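Local atomic coordinates of DUF1573 domain-containing protein (Porphyromonas gingivalis, PDB entry 2QSV), a protein that is of unknown function, possibly linked to cysteine-type peptidase activity, and folds in this C-terminal part into two immunoglobulin-like beta-sandwich domains. Residues H153-R158 with A198-I203; M120-Y125 with R212-K217; L162-D167 with T177-A182; G76-P81 with V101-V106. All blocks are in the same frame, centred on the assembly; numbering follows the deposited sequence.

Contact 1. Residues H153-R158 with A198-I203; sequences HSVTTR and ADISII. With NA (sodium ion), chain C; SO4 (sulfate ion), chain B.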
# COMPACT_ATOMS: atom_id res chain seq x y z
N HIS A 153 -4.78 5.11 -11.84
CA HIS A 153 -5.71 4.93 -10.75
C HIS A 153 -5.14 5.35 -9.41
O HIS A 153 -5.86 5.88 -8.57
CB HIS A 153 -6.17 3.48 -10.67
CG HIS A 153 -6.76 2.96 -11.93
ND1 HIS A 153 -7.82 3.59 -12.56
CD2 HIS A 153 -6.47 1.86 -12.66
CE1 HIS A 153 -8.17 2.88 -13.61
NE2 HIS A 153 -7.37 1.83 -13.70
N SER A 154 -3.86 5.09 -9.17
CA SER A 154 -3.23 5.60 -7.93
C SER A 154 -1.73 5.73 -8.14
O SER A 154 -1.15 5.04 -8.98
CB SER A 154 -3.53 4.66 -6.73
OG SER A 154 -2.99 3.38 -6.97
N VAL A 155 -1.11 6.63 -7.38
CA VAL A 155 0.32 6.85 -7.43
C VAL A 155 0.70 6.97 -5.96
O VAL A 155 0.31 7.92 -5.30
CB VAL A 155 0.75 8.13 -8.22
CG1 VAL A 155 2.25 8.35 -8.05
CG2 VAL A 155 0.42 8.02 -9.78
N THR A 156 1.41 5.97 -5.44
CA THR A 156 1.68 5.94 -4.01
C THR A 156 3.18 5.80 -3.67
O THR A 156 3.96 5.16 -4.41
CB THR A 156 0.80 4.89 -3.26
OG1 THR A 156 0.83 3.65 -3.94
CG2 THR A 156 -0.71 5.34 -3.15
N THR A 157 3.57 6.45 -2.59
CA THR A 157 4.90 6.31 -2.03
C THR A 157 4.79 5.83 -0.54
O THR A 157 3.82 6.17 0.18
CB THR A 157 5.74 7.62 -2.19
OG1 THR A 157 5.04 8.70 -1.58
CG2 THR A 157 5.96 7.98 -3.70
N ARG A 158 5.73 5.04 -0.09
CA ARG A 158 5.75 4.61 1.32
C ARG A 158 6.83 5.39 2.12
O ARG A 158 6.66 5.65 3.30
CB ARG A 158 5.98 3.08 1.44
CG ARG A 158 4.96 2.17 0.72
CD ARG A 158 3.52 2.38 1.18
NE ARG A 158 2.59 1.36 0.64
CZ ARG A 158 1.28 1.53 0.41
NH1 ARG A 158 0.69 2.71 0.63
NH2 ARG A 158 0.54 0.51 -0.07
N ALA A 198 13.76 4.02 -2.82
CA ALA A 198 12.34 3.93 -2.52
C ALA A 198 11.53 3.79 -3.83
O ALA A 198 11.96 4.29 -4.90
CB ALA A 198 11.93 5.14 -1.73
N ASP A 199 10.42 3.07 -3.77
CA ASP A 199 9.56 2.88 -4.93
C ASP A 199 8.42 3.89 -5.02
O ASP A 199 7.75 4.17 -4.03
CB ASP A 199 8.93 1.48 -4.96
CG ASP A 199 9.95 0.38 -5.16
OD1 ASP A 199 10.93 0.57 -5.94
OD2 ASP A 199 9.78 -0.68 -4.51
N ILE A 200 8.20 4.40 -6.23
CA ILE A 200 6.91 4.98 -6.55
C ILE A 200 6.05 3.88 -7.18
O ILE A 200 6.44 3.31 -8.14
CB ILE A 200 7.00 6.19 -7.54
CG1 ILE A 200 7.85 7.31 -6.93
CG2 ILE A 200 5.58 6.68 -7.81
CD1 ILE A 200 8.49 8.34 -7.99
N SER A 201 4.88 3.60 -6.62
CA SER A 201 4.01 2.56 -7.15
C SER A 201 2.83 3.17 -7.90
O SER A 201 2.13 4.08 -7.37
CB SER A 201 3.49 1.65 -6.04
OG SER A 201 4.57 0.99 -5.40
N ILE A 202 2.63 2.70 -9.13
CA ILE A 202 1.55 3.24 -9.99
C ILE A 202 0.64 2.13 -10.39
O ILE A 202 1.06 1.18 -10.95
CB ILE A 202 2.12 3.95 -11.30
CG1 ILE A 202 3.07 5.11 -10.92
CG2 ILE A 202 0.91 4.38 -12.24
CD1 ILE A 202 3.90 5.71 -12.10
N ILE A 203 -0.64 2.26 -10.09
CA ILE A 203 -1.62 1.33 -10.60
C ILE A 203 -2.35 2.01 -11.78
O ILE A 203 -2.82 3.12 -11.63
CB ILE A 203 -2.58 0.86 -9.52
CG1 ILE A 203 -1.78 -0.05 -8.54
CG2 ILE A 203 -3.77 0.06 -10.16
CD1 ILE A 203 -2.55 -0.63 -7.45
NA NA C . 5.60 9.31 1.14
S SO4 B . 9.54 1.62 -0.44
O1 SO4 B . 10.49 1.40 -1.53
O2 SO4 B . 9.65 0.57 0.58
O3 SO4 B . 9.73 2.92 0.21
O4 SO4 B . 8.20 1.50 -1.01
O HOH W 1 -0.54 3.14 -6.40
O HOH W 2 5.69 2.59 -3.24
O HOH W 3 8.25 4.68 -1.37
O HOH W 4 4.48 8.21 3.12
O HOH W 5 5.30 11.36 1.45
O HOH W 6 3.38 10.09 0.05
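Val155 and Ile202 lie side by side on the apolar face of this antiparallel strand pair, CG2 of the valine 4.1 Å from CG1 of the isoleucine. With Val155 CG1 anti to the backbone N (chi1 173°), that methyl lies on the side of Ile200 and meets its CG2 at 3.7 Å. Thr157 CG2 runs alongside Ile200 CG1 and lengthens the row.

The backbone bonds centre on Thr156 and Ser201, a hydrogen-bonded pair: Thr156 N gives to Ser201 O at 2.8 Å, and Ser201 N returns a bond to Thr156 O. Ile203 N donates to Ser154 O. Beyond it His153 and Ser154 both face Ile203, whose O takes a weak bond from each of their nitrogens, a classic beta bulge.

Water and ions serve the polar atoms. One water links Ser154 OG, Thr156 OG1 and Ser201 O; a second donates to Asp199 O at 2.7 Å and also bonds Ser201 OG. Thr157 OG1 binds sodium at 2.8 Å, with Asn159 O and Leu162 O completing the protein ligands. Asp199 N holds a sulfate, probably from the crystallisation liquor.

Strand 195-204 is flanked by 150-157 and 211-219. Val155 and Ile200 pack onto strand 162-166 of the opposing sheet, whereas Ser154 OG bonds Met77 N and Ile203 rests on Pro104 in the first domain of this chain.

Contact 2. Residues M120-Y125 with R212-K217; sequences MELSTY and RRIKVK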
# COMPACT_ATOMS: atom_id res chain seq x y z
N MSE A 120 1.63 2.21 -20.88
CA MSE A 120 2.46 3.21 -20.21
C MSE A 120 3.94 3.05 -20.57
O MSE A 120 4.51 1.94 -20.42
CB MSE A 120 2.24 3.16 -18.67
CG MSE A 120 2.98 4.33 -17.89
SE MSE A 120 2.13 4.69 -16.21
CE MSE A 120 2.92 3.06 -15.34
N GLU A 121 4.55 4.14 -21.01
CA GLU A 121 5.98 4.18 -21.18
C GLU A 121 6.57 5.27 -20.28
O GLU A 121 6.10 6.42 -20.29
CB GLU A 121 6.29 4.41 -22.66
CG GLU A 121 7.73 4.61 -22.97
CD GLU A 121 7.93 4.99 -24.43
OE1 GLU A 121 7.48 4.21 -25.31
OE2 GLU A 121 8.57 6.05 -24.68
N LEU A 122 7.58 4.91 -19.48
CA LEU A 122 8.30 5.87 -18.61
C LEU A 122 9.65 5.29 -18.15
O LEU A 122 9.91 4.09 -18.26
CB LEU A 122 7.50 6.28 -17.33
CG LEU A 122 6.68 5.30 -16.44
CD1 LEU A 122 6.99 3.80 -16.56
CD2 LEU A 122 6.51 5.70 -15.03
N SER A 123 10.43 6.17 -17.56
CA SER A 123 11.63 5.79 -16.88
C SER A 123 11.28 5.17 -15.53
O SER A 123 10.48 5.69 -14.75
CB SER A 123 12.49 7.04 -16.72
OG SER A 123 13.50 6.77 -15.75
N THR A 124 11.83 3.99 -15.28
CA THR A 124 11.53 3.29 -14.02
C THR A 124 12.71 3.24 -13.02
O THR A 124 12.68 2.51 -12.04
CB THR A 124 10.92 1.91 -14.26
OG1 THR A 124 11.75 1.19 -15.17
CG2 THR A 124 9.48 2.05 -14.84
N TYR A 125 13.73 4.04 -13.29
CA TYR A 125 14.92 4.10 -12.47
C TYR A 125 15.38 5.54 -12.46
O TYR A 125 15.74 6.09 -13.50
CB TYR A 125 16.00 3.17 -13.03
CG TYR A 125 17.26 3.09 -12.14
CD1 TYR A 125 17.36 2.17 -11.10
CD2 TYR A 125 18.34 3.95 -12.35
CE1 TYR A 125 18.53 2.08 -10.29
CE2 TYR A 125 19.51 3.88 -11.55
CZ TYR A 125 19.59 2.94 -10.53
OH TYR A 125 20.75 2.88 -9.75
N ARG A 212 3.11 -0.64 -11.71
CA ARG A 212 4.40 -0.25 -12.26
C ARG A 212 5.20 0.44 -11.17
O ARG A 212 4.63 1.16 -10.40
CB ARG A 212 4.15 0.69 -13.46
CG ARG A 212 5.26 0.67 -14.46
CD ARG A 212 5.27 -0.62 -15.29
NE ARG A 212 6.44 -0.45 -16.12
CZ ARG A 212 6.43 0.22 -17.27
NH1 ARG A 212 5.27 0.74 -17.77
NH2 ARG A 212 7.58 0.33 -17.94
N ARG A 213 6.50 0.17 -11.03
CA ARG A 213 7.28 0.79 -9.98
C ARG A 213 8.48 1.50 -10.51
O ARG A 213 9.20 1.00 -11.38
CB ARG A 213 7.71 -0.21 -8.87
CG ARG A 213 6.58 -0.79 -8.13
CD ARG A 213 7.17 -1.89 -7.27
NE ARG A 213 6.25 -2.49 -6.33
CZ ARG A 213 5.63 -3.65 -6.52
NH1 ARG A 213 5.75 -4.28 -7.66
NH2 ARG A 213 4.87 -4.14 -5.59
N ILE A 214 8.67 2.70 -10.00
CA ILE A 214 9.80 3.48 -10.30
C ILE A 214 10.70 3.46 -9.06
O ILE A 214 10.26 3.85 -7.98
CB ILE A 214 9.41 4.97 -10.57
CG1 ILE A 214 8.48 5.06 -11.78
CG2 ILE A 214 10.66 5.81 -10.86
CD1 ILE A 214 7.82 6.43 -11.85
N LYS A 215 11.93 3.00 -9.23
CA LYS A 215 12.92 3.09 -8.15
C LYS A 215 13.61 4.43 -8.17
O LYS A 215 14.22 4.82 -9.15
CB LYS A 215 13.97 1.97 -8.25
CG LYS A 215 15.20 2.23 -7.31
CD LYS A 215 14.82 2.17 -5.81
CE LYS A 215 14.36 0.77 -5.40
NZ LYS A 215 13.36 0.76 -4.33
N VAL A 216 13.49 5.16 -7.07
CA VAL A 216 14.15 6.42 -6.88
C VAL A 216 15.28 6.28 -5.83
O VAL A 216 15.07 5.75 -4.72
CB VAL A 216 13.13 7.49 -6.41
CG1 VAL A 216 13.80 8.87 -6.24
CG2 VAL A 216 11.94 7.59 -7.42
N LYS A 217 16.46 6.73 -6.20
CA LYS A 217 17.63 6.82 -5.31
C LYS A 217 18.07 8.25 -5.07
O LYS A 217 17.99 9.11 -5.96
CB LYS A 217 18.79 6.04 -5.91
CG LYS A 217 18.59 4.57 -5.84
CD LYS A 217 19.76 3.87 -6.56
CE LYS A 217 19.52 2.38 -6.52
NZ LYS A 217 20.64 1.70 -7.22
O HOH W 7 8.39 1.97 -20.26
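Arg212 slides past Met120 in the opposite direction, and its side chain touches the 120-125 segment nearly all the way along. CB starts 3.3 Å from CE of Met120, a selenomethionine here, and CG stays against the same methyl at 3.5 Å. A bend at chi2 (74°) then turns the chain, bringing NE near Thr124 CG2. At CZ the flat head slips beneath Leu122: CD1 of the leucine sits over one guanidinium face, 3.7 Å from CZ and displaced toward the rim. NH1 donates to Met120 O at 3.0 Å; this oxygen lies in the guanidinium plane, although the donor stands above the carbonyl plane. NH2 ends on a water that also accepts from Leu122 N.

Leu122 puts its other methyl, CD2, 3.5 Å from Ile214 CD1. Further on, Lys215 N bonds Thr124 O at 2.9 Å, opening a parallel pairing, and the extended Lys217 chain carries NZ to the edge of the Tyr125 ring, where it bonds OH at 2.8 Å.

Segment 120-125 changes sheets here: strand 120-121 pairs with 136-144, whereas strand 125-130 runs parallel to 211-219, like the A and A′ strands of many immunoglobulin-like domains. On its other side, 211-219 is bonded to strand 195-204.

Contact 3. Residues L162-D167 with T177-A182; sequences LTAVPD and TLLRIA. With NA (sodium ion), chain C.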
# COMPACT_ATOMS: atom_id res chain seq x y z
N LEU A 162 9.84 10.98 0.31
CA LEU A 162 9.54 10.91 -1.14
C LEU A 162 8.06 11.20 -1.42
O LEU A 162 7.19 10.55 -0.83
CB LEU A 162 9.89 9.53 -1.69
CG LEU A 162 9.57 9.19 -3.17
CD1 LEU A 162 10.31 10.04 -4.20
CD2 LEU A 162 9.85 7.73 -3.44
N THR A 163 7.80 12.16 -2.31
CA THR A 163 6.44 12.38 -2.81
C THR A 163 6.39 12.35 -4.34
O THR A 163 7.40 12.59 -4.98
CB THR A 163 5.81 13.70 -2.33
OG1 THR A 163 6.64 14.80 -2.71
CG2 THR A 163 5.62 13.70 -0.80
N ALA A 164 5.25 11.96 -4.91
CA ALA A 164 5.09 11.88 -6.38
C ALA A 164 3.65 12.11 -6.74
O ALA A 164 2.77 11.35 -6.31
CB ALA A 164 5.59 10.52 -6.93
N VAL A 165 3.41 13.16 -7.55
CA VAL A 165 2.07 13.55 -7.97
C VAL A 165 2.03 13.75 -9.50
O VAL A 165 2.81 14.52 -10.03
CB VAL A 165 1.65 14.87 -7.30
CG1 VAL A 165 0.11 15.13 -7.56
CG2 VAL A 165 1.96 14.83 -5.80
N PRO A 166 1.13 13.03 -10.21
CA PRO A 166 1.09 13.26 -11.67
C PRO A 166 0.28 14.55 -12.00
O PRO A 166 -0.67 14.87 -11.28
CB PRO A 166 0.40 12.00 -12.20
CG PRO A 166 -0.62 11.67 -11.09
CD PRO A 166 0.14 12.01 -9.79
N ASP A 167 0.65 15.27 -13.06
CA ASP A 167 -0.12 16.49 -13.44
C ASP A 167 -1.54 16.10 -13.88
O ASP A 167 -2.48 16.79 -13.56
CB ASP A 167 0.58 17.24 -14.55
CG ASP A 167 1.71 18.10 -14.06
OD1 ASP A 167 1.86 18.21 -12.82
OD2 ASP A 167 2.43 18.68 -14.92
N THR A 177 2.17 13.06 -19.62
CA THR A 177 1.99 13.95 -18.47
C THR A 177 3.29 13.91 -17.65
O THR A 177 4.11 13.00 -17.82
CB THR A 177 0.71 13.62 -17.65
OG1 THR A 177 0.43 14.69 -16.77
CG2 THR A 177 0.82 12.30 -16.78
N LEU A 178 3.52 14.90 -16.81
CA LEU A 178 4.68 14.83 -15.91
C LEU A 178 4.26 14.26 -14.56
O LEU A 178 3.20 14.60 -14.03
CB LEU A 178 5.28 16.23 -15.74
CG LEU A 178 6.00 16.71 -16.98
CD1 LEU A 178 6.59 18.09 -16.77
CD2 LEU A 178 7.07 15.73 -17.33
N LEU A 179 5.09 13.35 -14.07
CA LEU A 179 5.06 12.90 -12.67
C LEU A 179 6.00 13.79 -11.90
O LEU A 179 7.18 13.80 -12.17
CB LEU A 179 5.51 11.43 -12.56
CG LEU A 179 5.44 10.77 -11.17
CD1 LEU A 179 4.02 10.72 -10.63
CD2 LEU A 179 6.04 9.37 -11.31
N ARG A 180 5.50 14.61 -10.99
CA ARG A 180 6.42 15.53 -10.31
C ARG A 180 6.88 14.84 -9.02
O ARG A 180 6.08 14.54 -8.19
CB ARG A 180 5.72 16.82 -9.88
CG ARG A 180 4.89 17.49 -10.98
CD ARG A 180 5.72 18.14 -11.95
NE ARG A 180 4.90 18.96 -12.87
CZ ARG A 180 5.42 19.86 -13.69
NH1 ARG A 180 6.73 20.07 -13.65
NH2 ARG A 180 4.67 20.55 -14.56
N ILE A 181 8.18 14.68 -8.86
CA ILE A 181 8.79 13.94 -7.75
C ILE A 181 9.56 14.97 -6.90
O ILE A 181 10.16 15.92 -7.43
CB ILE A 181 9.70 12.83 -8.31
CG1 ILE A 181 8.82 11.82 -9.05
CG2 ILE A 181 10.60 12.15 -7.20
CD1 ILE A 181 9.57 11.01 -10.10
N ALA A 182 9.48 14.83 -5.58
CA ALA A 182 10.32 15.63 -4.67
C ALA A 182 10.90 14.74 -3.55
O ALA A 182 10.18 13.87 -3.00
CB ALA A 182 9.54 16.82 -4.10
NA NA C . 5.60 9.31 1.14
O HOH W 8 9.15 14.96 -0.64
O HOH W 9 2.40 17.71 -17.45
O HOH W 5 5.30 11.36 1.45
O HOH W 6 3.38 10.09 0.05
O HOH W 4 4.48 8.21 3.12
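Ala164 CB touches two larger side chains of the partner strand, 4.0 Å from Leu179 CD1 and 4.1 Å from Ile181 CG1. Leu179 extends anti to its nitrogen and then turns at chi2 (62°), which carries CD1 across to the Pro166 ring as well. At the other end Leu162 and Ile181 point the same way, side by side, with Leu162 CD1 3.7 Å from Ile181 CG2. This apolar face looks into the sandwich, onto Ile200 and Val155 of the opposing sheet.

Around it runs the antiparallel ladder. Thr163 and Ala182 exchange two backbone bonds, as do Val165 and Arg180. Pro166, lacking an N-H, falls on a non-hydrogen-bonded pair with Leu179, so the ladder loses nothing there and resumes with Asp167 N to Leu178 O at 2.8 Å.

The outer end is charged. Arg180 grips Asp167 side-on with two nitrogens: NE gives an almost straight bond (171°) to OD1 at 3.1 Å, and NH2 reaches the syn lone pair of OD2 at 2.9 Å. The two planes are turned 49° from each other, so the fork is twisted. Leu178 CD1 lies over one face of the guanidinium, and a water bridges Asp167 OD2 to Leu178 N at the solvent-facing end.

At the opposite end Leu162 O binds sodium at 2.8 Å, together with Thr157 and Asn159. The outermost strand 162-166 is thus fastened by oily packing inward, a twisted salt bridge at its finish, and a cation at its start that would probably polarise the Leu162 carbonyl.

Contact 4. Residues G76-P81 with V101-V106; sequences GMKDEP and VSLPLV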
# COMPACT_ATOMS: atom_id res chain seq x y z
N GLY A 76 -6.93 0.76 -7.91
CA GLY A 76 -6.04 1.62 -7.16
C GLY A 76 -5.52 0.91 -5.93
O GLY A 76 -6.03 -0.13 -5.55
N MSE A 77 -4.52 1.48 -5.29
CA MSE A 77 -3.94 0.93 -4.06
C MSE A 77 -4.84 1.32 -2.89
O MSE A 77 -5.18 2.51 -2.73
CB MSE A 77 -2.53 1.50 -3.87
CG MSE A 77 -1.75 0.91 -2.66
SE MSE A 77 -1.15 -0.87 -3.12
CE MSE A 77 0.31 -0.56 -4.42
N LYS A 78 -5.31 0.33 -2.15
CA LYS A 78 -6.16 0.55 -0.99
C LYS A 78 -5.30 0.27 0.23
O LYS A 78 -4.56 -0.71 0.26
CB LYS A 78 -7.37 -0.40 -1.03
CG LYS A 78 -8.04 -0.56 -2.41
CD LYS A 78 -8.68 0.79 -2.85
CE LYS A 78 -9.25 0.71 -4.26
NZ LYS A 78 -9.72 2.05 -4.72
N ASP A 79 -5.37 1.13 1.22
CA ASP A 79 -4.64 0.96 2.48
C ASP A 79 -5.63 1.23 3.57
O ASP A 79 -6.12 2.33 3.68
CB ASP A 79 -3.50 1.98 2.61
CG ASP A 79 -2.50 1.88 1.49
OD1 ASP A 79 -1.85 0.82 1.35
OD2 ASP A 79 -2.35 2.86 0.74
N GLU A 80 -5.99 0.20 4.34
CA GLU A 80 -6.97 0.35 5.42
C GLU A 80 -6.52 -0.43 6.65
O GLU A 80 -5.98 -1.52 6.51
CB GLU A 80 -8.35 -0.13 4.96
CG GLU A 80 -9.07 0.78 3.93
CD GLU A 80 -10.55 0.45 3.81
OE1 GLU A 80 -11.22 0.14 4.83
OE2 GLU A 80 -11.05 0.47 2.68
N PRO A 81 -6.73 0.14 7.85
CA PRO A 81 -6.25 -0.54 9.07
C PRO A 81 -7.13 -1.69 9.56
O PRO A 81 -8.36 -1.68 9.46
CB PRO A 81 -6.21 0.60 10.11
CG PRO A 81 -7.37 1.51 9.70
CD PRO A 81 -7.38 1.44 8.16
N VAL A 101 -3.50 -2.90 6.21
CA VAL A 101 -3.76 -3.90 5.21
C VAL A 101 -3.81 -3.19 3.83
O VAL A 101 -4.58 -2.23 3.64
CB VAL A 101 -5.08 -4.64 5.53
CG1 VAL A 101 -5.30 -5.80 4.59
CG2 VAL A 101 -5.12 -5.10 7.03
N SER A 102 -3.01 -3.66 2.88
CA SER A 102 -2.91 -3.09 1.53
C SER A 102 -3.40 -4.03 0.45
O SER A 102 -3.18 -5.25 0.51
CB SER A 102 -1.49 -2.65 1.21
OG SER A 102 -1.15 -1.53 1.99
N LEU A 103 -4.09 -3.44 -0.52
CA LEU A 103 -4.60 -4.15 -1.67
C LEU A 103 -4.26 -3.37 -2.94
O LEU A 103 -4.72 -2.23 -3.11
CB LEU A 103 -6.14 -4.31 -1.56
CG LEU A 103 -6.90 -4.90 -2.77
CD1 LEU A 103 -6.41 -6.32 -3.09
CD2 LEU A 103 -8.41 -4.86 -2.50
N PRO A 104 -3.44 -3.98 -3.84
CA PRO A 104 -3.28 -3.48 -5.22
C PRO A 104 -4.41 -3.97 -6.10
O PRO A 104 -4.33 -5.05 -6.67
CB PRO A 104 -1.91 -4.07 -5.68
CG PRO A 104 -1.38 -4.94 -4.43
CD PRO A 104 -2.62 -5.19 -3.58
N LEU A 105 -5.49 -3.18 -6.19
CA LEU A 105 -6.68 -3.57 -6.91
C LEU A 105 -6.55 -3.05 -8.35
O LEU A 105 -6.37 -1.83 -8.57
CB LEU A 105 -7.95 -3.03 -6.21
CG LEU A 105 -9.27 -3.42 -6.89
CD1 LEU A 105 -9.52 -4.94 -6.93
CD2 LEU A 105 -10.51 -2.69 -6.28
N VAL A 106 -6.60 -3.96 -9.32
CA VAL A 106 -6.43 -3.58 -10.74
C VAL A 106 -7.73 -3.78 -11.54
O VAL A 106 -8.69 -4.35 -11.03
CB VAL A 106 -5.18 -4.31 -11.42
CG1 VAL A 106 -3.86 -3.99 -10.65
CG2 VAL A 106 -5.39 -5.82 -11.53
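Met77 lays its selenium over one face of the puckered Pro104 pyrrolidine ring, with SE 4.2 Å from CB. The truly flat group on this side is the Asp79 carboxylate: Ser102 OG donates to Asp79 OD1 at 2.5 Å, a short bond met nearly along the C-O axis. The same oxygen forms a salt bridge with Arg158 of the second domain. Both pairs belong to the beta hairpin of strands 76-87 and 94-105, within an immunoglobulin-like domain of the E-set type.

Met77, a selenomethionine in this crystal, is folded at chi2 (75°) and again at chi3, which keeps SE close above the neighbouring strand. Met77 with Pro104 and Asp79 with Ser102 are non-hydrogen-bonded pairs; Pro104, with no N-H to give, fits such a place. Between and beyond them the backbone bonds come in couples. Gly76 N gives to Leu105 O at 2.7 Å, Lys78 N to Leu103 O at 2.8 Å, and Glu80 N to Val101 O at 2.9 Å, each answered by a bond in return. Gly76 has a phi of 132°, a conformation that a side chain would crowd against the preceding carbonyl.

Lys78, Leu103 and Leu105 lie on the reverse face. Lys78 bends so that CE comes 4.2 Å from Leu105 CD2, while NZ goes on to Pro74 O. Val101 and Leu103 pack inward on strand 61-67, and Glu80 OE2 bonds Ser44 OG. Where the strands draw close beside Asp79, Ser102 CA directs its hydrogen at Lys78 O, a CA-H...O contact of 3.2 Å.

How the contacts relate
Contacts 1, 2 and 3 belong to the second domain, contact 4 to the first. Contact 2 spans both sheets of its sandwich: strand 211-219 lies beside 195-204 of contact 1, and 120-121 edges the sheet that holds contact 3. Ile200 meets Ile181 and Ile214 meets Leu179 in the core between. Contact 4 is buried and contact 2 superficial, the other two being intermediate. Their chemistry follows: contact 2 spends arginine and lysine at an edge, contact 3 puts a salt bridge at its outer end, and contact 1 uses water on its polar face. Sodium ties contacts 1 and 3, and the interdomain salt bridge joins contacts 1 and 4.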